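Local coordinates for protein carbohydrate binding module (Ruminococcus flavefaciens, PDB 4V1K) that probably binds plant cell-wall polysaccharides as a non-catalytic module of the cellulosomal family 9 glycoside hydrolase Cel9A, at residues A[44-49]-A[125-130]. Sequence-based numbering, arbitrary orientation.
Sequences VQVNIS and DSVVLK
With CG turned beside the backbone N (chi1 -63°), the side chain of Asn47 sets its amide next to Ser126, whose OG sits between its own backbone N and carbonyl carbon (chi1 62°). Asn47 ND2 then donates to Ser126 OG over 2.8 Å, the hydroxyl lying somewhat off the amide plane, while Asn47 OD1 is hydrogen-bonded to Thr89 OG1 of strand 87-93; the two bonds should fix the rotation of the amide. The backbones run antiparallel, and Gln45 with Val128 is a hydrogen-bonded pair: Gln45 N to Val128 O is 2.9 Å and nearly straight (168°). Asp125 and Ser126 both face Asn47, a classic beta bulge, as the bonds to Asn47 O attest: Asp125 N at 2.8 Å and, weakly, Ser126 N at 3.4 Å. Just beyond it, Ser49 OG donates to the syn lone pair of Asp125 OD2 at 2.7 Å. On the face opposite Asn47 and Ser126, the side chains are apolar: Val44 CG2 lies alongside Leu129 CD2 at 4.0 Å, and Val44 CG1 meets Val127 CG1 at 4.2 Å. Phe61 of strand 55-64 and Phe33 pack onto this face. The contact thus joins the two central strands of a four-stranded sheet in a beta-sandwich, and its chemistry implies a division of labour: Val44, Val46, Val127 and Leu129 are buried between the sheets, while the Asn47 amide and Ser126 hydroxyl bond on the partly exposed side, beside Val128.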
# COMPACT_ATOMS: atom_id res chain seq x y z
N VAL A 44 2.05 6.96 0.49
CA VAL A 44 0.90 6.06 0.32
C VAL A 44 0.26 5.82 1.69
O VAL A 44 0.96 5.55 2.65
CB VAL A 44 1.33 4.71 -0.27
CG1 VAL A 44 0.12 3.81 -0.52
CG2 VAL A 44 2.07 4.90 -1.56
N GLN A 45 -1.06 5.97 1.77
CA GLN A 45 -1.81 5.70 2.98
C GLN A 45 -2.87 4.63 2.73
O GLN A 45 -3.59 4.67 1.72
CB GLN A 45 -2.50 6.97 3.50
CG GLN A 45 -1.51 8.03 3.93
CD GLN A 45 -2.16 9.21 4.62
OE1 GLN A 45 -3.29 9.58 4.30
NE2 GLN A 45 -1.44 9.82 5.58
N VAL A 46 -2.93 3.66 3.65
CA VAL A 46 -3.92 2.59 3.60
C VAL A 46 -4.80 2.75 4.86
O VAL A 46 -4.32 2.62 6.00
CB VAL A 46 -3.27 1.21 3.52
CG1 VAL A 46 -4.35 0.13 3.50
CG2 VAL A 46 -2.38 1.13 2.26
N ASN A 47 -6.09 3.00 4.63
CA ASN A 47 -7.07 3.20 5.71
C ASN A 47 -7.82 1.90 5.93
O ASN A 47 -8.45 1.37 5.00
CB ASN A 47 -8.01 4.35 5.37
CG ASN A 47 -7.26 5.65 5.25
OD1 ASN A 47 -6.70 6.14 6.22
ND2 ASN A 47 -7.21 6.20 4.05
N ILE A 48 -7.73 1.40 7.16
CA ILE A 48 -8.34 0.12 7.49
C ILE A 48 -9.29 0.21 8.67
O ILE A 48 -9.17 1.12 9.50
CB ILE A 48 -7.29 -0.99 7.75
CG1 ILE A 48 -6.45 -0.71 9.00
CG2 ILE A 48 -6.38 -1.20 6.56
CD1 ILE A 48 -5.56 -1.87 9.44
N SER A 49 -10.21 -0.74 8.74
CA SER A 49 -11.17 -0.83 9.83
C SER A 49 -11.51 -2.27 10.17
O SER A 49 -11.27 -3.19 9.37
CB SER A 49 -12.41 0.01 9.50
OG SER A 49 -13.19 -0.55 8.47
N ASP A 125 -10.50 0.04 3.54
CA ASP A 125 -11.53 0.98 3.15
C ASP A 125 -11.11 1.92 2.03
O ASP A 125 -11.91 2.23 1.12
CB ASP A 125 -12.00 1.79 4.35
CG ASP A 125 -12.65 0.92 5.43
OD1 ASP A 125 -13.50 0.06 5.12
OD2 ASP A 125 -12.33 1.14 6.61
N SER A 126 -9.87 2.40 2.09
CA SER A 126 -9.33 3.23 1.04
C SER A 126 -7.80 3.14 0.94
O SER A 126 -7.14 2.77 1.91
CB SER A 126 -9.78 4.69 1.21
OG SER A 126 -9.32 5.26 2.41
N VAL A 127 -7.29 3.47 -0.25
CA VAL A 127 -5.86 3.63 -0.49
C VAL A 127 -5.70 5.02 -1.12
O VAL A 127 -6.43 5.37 -2.06
CB VAL A 127 -5.27 2.52 -1.39
CG1 VAL A 127 -3.76 2.74 -1.55
CG2 VAL A 127 -5.58 1.13 -0.84
N VAL A 128 -4.76 5.80 -0.58
CA VAL A 128 -4.53 7.19 -0.97
C VAL A 128 -3.10 7.39 -1.44
O VAL A 128 -2.17 6.97 -0.76
CB VAL A 128 -4.83 8.16 0.20
CG1 VAL A 128 -4.70 9.61 -0.23
CG2 VAL A 128 -6.25 7.94 0.72
N LEU A 129 -2.94 8.01 -2.61
CA LEU A 129 -1.64 8.45 -3.09
C LEU A 129 -1.55 9.96 -2.90
O LEU A 129 -2.44 10.71 -3.35
CB LEU A 129 -1.47 8.09 -4.57
CG LEU A 129 -1.70 6.65 -5.00
CD1 LEU A 129 -1.48 6.51 -6.52
CD2 LEU A 129 -0.79 5.69 -4.25
N LYS A 130 -0.52 10.41 -2.21
CA LYS A 130 -0.20 11.84 -2.10
C LYS A 130 0.96 12.16 -3.05
O LYS A 130 1.90 11.39 -3.17
CB LYS A 130 0.21 12.18 -0.66
CG LYS A 130 -0.87 11.89 0.40
CD LYS A 130 -0.46 12.42 1.77
CE LYS A 130 -1.58 12.25 2.80
NZ LYS A 130 -1.32 12.99 4.07